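Local coordinates for protein putative tagatose-6-phosphate ketose/aldose isomerase (Escherichia coli, PDB 3C3J) that is a putative isomerase of the SIS family, with two SIS domains in one chain, at residues Leu45-Thr59 and Tyr98-Phe110. Residues are numbered along the deposited sequence; the frame is centred on the assembly and turned at random.
Sequences LEPLLRKENLRIILT and YLNPAHPLLLISF
R55-T59 and L105-F110 run side by side as parallel strands, their axes 4.7 Å apart and 16° off parallel, joined by six backbone hydrogen bonds that begin with R55 N to P104 O and end with F110 N to T59 O. On one face of the sheet, I56, L58, L106 and I108 form an apolar layer. CD1 of I108 touches both CG2 of I56, at a tight 3.3 Å, and CD1 of L58, whose side chain lies beside its own and points the same way. L106 swings CG away from its backbone N, and its forked end suits a place between strand and helix: CD2 meets CD2 of L45 at 3.7 Å and CD1 reaches L48. L58 meets the edge of the F110 ring, its CG 4.0 Å from CE2. On the other face, beta-branched I57 and T59 suit an extended strand and fill the space close to it; CD1 of L107 lies 3.6 Å from CG2 of T59 and also touches I57, whose CG1 packs on L105. Where the strands begin, the planar guanidinium of R55 can lie flat on the H103 ring, planes 7° apart. The bend at chi2 (54°) folds the chain back, and NH1 donates to N53 O from above the carbonyl plane, which helps fix the guanidinium's rotation. N53 sets its amide against the P104 ring, while a water joins ND2 to A102 O. These two strands lie inside the parallel sheet of the first SIS domain, between strands 82-85 and 133-139; helix 174-187 packs on L45, I108 and F110, and helix 88-93 on T59, whose OG1 bonds to V86 O.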
# COMPACT_ATOMS: atom_id res chain seq x y z
N LEU A 45 14.95 -24.67 8.12
CA LEU A 45 14.79 -23.27 8.51
C LEU A 45 15.69 -22.85 9.66
O LEU A 45 16.13 -21.70 9.70
CB LEU A 45 13.34 -22.96 8.90
CG LEU A 45 12.31 -22.86 7.79
CD1 LEU A 45 10.92 -22.75 8.43
CD2 LEU A 45 12.59 -21.67 6.86
N GLU A 46 15.92 -23.75 10.62
CA GLU A 46 16.63 -23.35 11.84
C GLU A 46 18.03 -22.79 11.54
O GLU A 46 18.41 -21.79 12.13
CB GLU A 46 16.63 -24.46 12.91
CG GLU A 46 15.20 -24.67 13.53
CD GLU A 46 15.07 -25.72 14.66
OE1 GLU A 46 16.00 -26.55 14.86
OE2 GLU A 46 14.01 -25.72 15.34
N PRO A 47 18.79 -23.42 10.63
CA PRO A 47 20.11 -22.85 10.30
C PRO A 47 20.03 -21.47 9.64
O PRO A 47 20.98 -20.68 9.78
CB PRO A 47 20.72 -23.86 9.33
CG PRO A 47 19.91 -25.10 9.50
CD PRO A 47 18.54 -24.67 9.89
N LEU A 48 18.93 -21.20 8.94
CA LEU A 48 18.75 -19.91 8.28
C LEU A 48 18.39 -18.84 9.29
O LEU A 48 18.97 -17.76 9.31
CB LEU A 48 17.65 -19.99 7.22
CG LEU A 48 17.87 -21.04 6.13
CD1 LEU A 48 16.78 -20.94 5.08
CD2 LEU A 48 19.25 -20.83 5.51
N LEU A 49 17.42 -19.16 10.14
CA LEU A 49 16.90 -18.25 11.12
C LEU A 49 17.94 -17.87 12.18
O LEU A 49 17.77 -16.87 12.85
CB LEU A 49 15.66 -18.83 11.79
CG LEU A 49 14.43 -19.00 10.87
CD1 LEU A 49 13.26 -19.66 11.62
CD2 LEU A 49 13.98 -17.68 10.28
N ARG A 50 19.00 -18.66 12.32
CA ARG A 50 20.11 -18.31 13.20
C ARG A 50 21.02 -17.22 12.61
O ARG A 50 21.83 -16.65 13.34
CB ARG A 50 20.92 -19.56 13.60
CG ARG A 50 20.19 -20.50 14.61
CD ARG A 50 19.77 -19.81 15.98
NE ARG A 50 20.68 -20.09 17.13
CZ ARG A 50 20.81 -19.31 18.22
NH1 ARG A 50 20.11 -18.17 18.36
NH2 ARG A 50 21.67 -19.66 19.19
N LYS A 51 20.88 -16.93 11.31
CA LYS A 51 21.65 -15.86 10.67
C LYS A 51 21.08 -14.49 11.06
O LYS A 51 19.98 -14.12 10.64
CB LYS A 51 21.65 -16.02 9.15
CG LYS A 51 22.20 -17.34 8.66
CD LYS A 51 21.98 -17.54 7.18
CE LYS A 51 22.43 -18.93 6.76
NZ LYS A 51 23.91 -19.09 6.88
N GLU A 52 21.84 -13.78 11.88
CA GLU A 52 21.51 -12.43 12.36
C GLU A 52 21.00 -11.49 11.26
O GLU A 52 20.01 -10.76 11.44
CB GLU A 52 22.77 -11.82 13.01
CG GLU A 52 22.80 -10.26 13.15
CD GLU A 52 24.19 -9.62 12.88
OE1 GLU A 52 25.23 -10.12 13.40
OE2 GLU A 52 24.24 -8.58 12.16
N ASN A 53 21.71 -11.49 10.13
CA ASN A 53 21.47 -10.55 9.06
C ASN A 53 20.46 -11.03 7.99
O ASN A 53 20.29 -10.37 6.97
CB ASN A 53 22.80 -10.17 8.41
CG ASN A 53 23.63 -11.41 7.96
OD1 ASN A 53 23.36 -12.56 8.35
ND2 ASN A 53 24.68 -11.16 7.14
N LEU A 54 19.79 -12.16 8.23
CA LEU A 54 18.81 -12.69 7.28
C LEU A 54 17.68 -11.71 7.04
O LEU A 54 17.12 -11.14 8.00
CB LEU A 54 18.24 -14.03 7.76
CG LEU A 54 17.18 -14.72 6.90
CD1 LEU A 54 17.79 -15.25 5.63
CD2 LEU A 54 16.45 -15.84 7.70
N ARG A 55 17.36 -11.49 5.77
CA ARG A 55 16.11 -10.83 5.35
C ARG A 55 15.12 -11.91 4.93
O ARG A 55 15.49 -12.88 4.25
CB ARG A 55 16.36 -9.88 4.18
CG ARG A 55 16.76 -8.47 4.59
CD ARG A 55 17.96 -8.42 5.52
NE ARG A 55 18.22 -7.04 5.97
CZ ARG A 55 19.07 -6.71 6.94
NH1 ARG A 55 19.78 -7.62 7.59
NH2 ARG A 55 19.22 -5.43 7.28
N ILE A 56 13.87 -11.74 5.32
CA ILE A 56 12.82 -12.67 4.92
C ILE A 56 11.78 -11.84 4.17
O ILE A 56 11.22 -10.92 4.72
CB ILE A 56 12.17 -13.40 6.10
CG1 ILE A 56 13.21 -14.09 7.01
CG2 ILE A 56 11.14 -14.41 5.60
CD1 ILE A 56 12.60 -14.70 8.25
N ILE A 57 11.55 -12.16 2.90
CA ILE A 57 10.58 -11.43 2.10
C ILE A 57 9.41 -12.34 1.77
O ILE A 57 9.61 -13.43 1.24
CB ILE A 57 11.21 -10.84 0.82
CG1 ILE A 57 12.20 -9.74 1.20
CG2 ILE A 57 10.12 -10.27 -0.13
CD1 ILE A 57 12.97 -9.12 0.02
N LEU A 58 8.20 -11.89 2.08
CA LEU A 58 6.99 -12.58 1.66
C LEU A 58 6.54 -11.96 0.34
O LEU A 58 6.35 -10.76 0.25
CB LEU A 58 5.89 -12.41 2.71
CG LEU A 58 5.89 -13.38 3.87
CD1 LEU A 58 7.16 -13.24 4.72
CD2 LEU A 58 4.62 -13.19 4.70
N THR A 59 6.39 -12.78 -0.69
CA THR A 59 6.05 -12.26 -2.01
C THR A 59 4.93 -13.06 -2.69
O THR A 59 4.86 -14.29 -2.60
CB THR A 59 7.32 -12.18 -2.91
OG1 THR A 59 7.04 -11.36 -4.05
CG2 THR A 59 7.80 -13.61 -3.37
N TYR A 98 14.64 -3.68 -4.20
CA TYR A 98 14.13 -4.54 -3.12
C TYR A 98 15.05 -5.69 -2.69
O TYR A 98 14.97 -6.14 -1.56
CB TYR A 98 12.76 -5.10 -3.52
CG TYR A 98 11.77 -4.01 -3.83
CD1 TYR A 98 11.18 -3.25 -2.80
CD2 TYR A 98 11.43 -3.72 -5.13
CE1 TYR A 98 10.29 -2.25 -3.11
CE2 TYR A 98 10.58 -2.73 -5.44
CZ TYR A 98 10.00 -1.98 -4.44
OH TYR A 98 9.12 -0.97 -4.84
N LEU A 99 15.91 -6.15 -3.59
CA LEU A 99 16.74 -7.34 -3.36
C LEU A 99 18.13 -6.87 -3.00
O LEU A 99 18.78 -6.18 -3.79
CB LEU A 99 16.76 -8.21 -4.61
CG LEU A 99 15.39 -8.78 -4.98
CD1 LEU A 99 15.44 -9.44 -6.38
CD2 LEU A 99 14.93 -9.78 -3.89
N ASN A 100 18.57 -7.21 -1.80
CA ASN A 100 19.79 -6.68 -1.23
C ASN A 100 20.92 -7.71 -1.33
O ASN A 100 20.92 -8.71 -0.60
CB ASN A 100 19.57 -6.27 0.23
CG ASN A 100 20.75 -5.49 0.80
OD1 ASN A 100 21.89 -5.62 0.34
ND2 ASN A 100 20.49 -4.67 1.80
N PRO A 101 21.90 -7.47 -2.21
CA PRO A 101 22.99 -8.42 -2.38
C PRO A 101 23.91 -8.61 -1.16
O PRO A 101 24.71 -9.54 -1.15
CB PRO A 101 23.78 -7.86 -3.57
CG PRO A 101 22.84 -6.96 -4.26
CD PRO A 101 22.05 -6.33 -3.14
N ALA A 102 23.80 -7.74 -0.16
CA ALA A 102 24.73 -7.72 0.97
C ALA A 102 24.31 -8.59 2.15
O ALA A 102 25.09 -8.73 3.10
CB ALA A 102 24.92 -6.27 1.47
N HIS A 103 23.09 -9.14 2.10
CA HIS A 103 22.55 -9.96 3.19
C HIS A 103 21.99 -11.27 2.64
O HIS A 103 21.56 -11.31 1.48
CB HIS A 103 21.40 -9.26 3.91
CG HIS A 103 21.75 -7.92 4.46
ND1 HIS A 103 22.75 -7.72 5.38
CD2 HIS A 103 21.22 -6.70 4.22
CE1 HIS A 103 22.84 -6.44 5.67
NE2 HIS A 103 21.90 -5.80 5.00
N PRO A 104 21.92 -12.31 3.49
CA PRO A 104 21.22 -13.49 3.04
C PRO A 104 19.72 -13.17 2.92
O PRO A 104 19.22 -12.23 3.55
CB PRO A 104 21.49 -14.54 4.13
CG PRO A 104 22.56 -13.95 5.03
CD PRO A 104 22.44 -12.47 4.86
N LEU A 105 19.04 -13.92 2.06
CA LEU A 105 17.61 -13.77 1.85
C LEU A 105 16.90 -15.12 1.91
O LEU A 105 17.35 -16.10 1.33
CB LEU A 105 17.36 -13.15 0.48
CG LEU A 105 15.92 -13.06 -0.02
CD1 LEU A 105 15.03 -12.20 0.89
CD2 LEU A 105 15.85 -12.52 -1.44
N LEU A 106 15.74 -15.13 2.57
CA LEU A 106 14.81 -16.23 2.49
C LEU A 106 13.56 -15.66 1.81
O LEU A 106 12.93 -14.75 2.36
CB LEU A 106 14.44 -16.76 3.88
CG LEU A 106 13.34 -17.84 3.92
CD1 LEU A 106 13.68 -19.05 3.00
CD2 LEU A 106 13.01 -18.29 5.36
N LEU A 107 13.25 -16.16 0.64
CA LEU A 107 12.09 -15.69 -0.13
C LEU A 107 10.94 -16.66 0.04
O LEU A 107 11.05 -17.84 -0.34
CB LEU A 107 12.43 -15.53 -1.62
CG LEU A 107 11.38 -14.84 -2.49
CD1 LEU A 107 11.18 -13.36 -2.03
CD2 LEU A 107 11.76 -14.94 -3.98
N ILE A 108 9.85 -16.17 0.62
CA ILE A 108 8.63 -16.96 0.79
C ILE A 108 7.68 -16.60 -0.36
O ILE A 108 7.17 -15.49 -0.43
CB ILE A 108 7.99 -16.70 2.15
CG1 ILE A 108 8.98 -17.01 3.27
CG2 ILE A 108 6.72 -17.57 2.32
CD1 ILE A 108 8.65 -16.31 4.54
N SER A 109 7.54 -17.52 -1.31
CA SER A 109 6.80 -17.24 -2.55
C SER A 109 5.44 -17.90 -2.45
O SER A 109 5.35 -19.12 -2.35
CB SER A 109 7.56 -17.80 -3.77
OG SER A 109 8.73 -17.03 -4.10
N PHE A 110 4.37 -17.11 -2.48
CA PHE A 110 3.01 -17.60 -2.56
C PHE A 110 2.53 -17.68 -4.00
O PHE A 110 2.68 -16.74 -4.77
CB PHE A 110 2.08 -16.65 -1.78
CG PHE A 110 2.40 -16.56 -0.34
CD1 PHE A 110 2.12 -17.62 0.51
CD2 PHE A 110 2.97 -15.41 0.20
CE1 PHE A 110 2.40 -17.55 1.86
CE2 PHE A 110 3.27 -15.34 1.58
CZ PHE A 110 2.98 -16.41 2.40
O HOH W 1 24.78 -8.68 6.28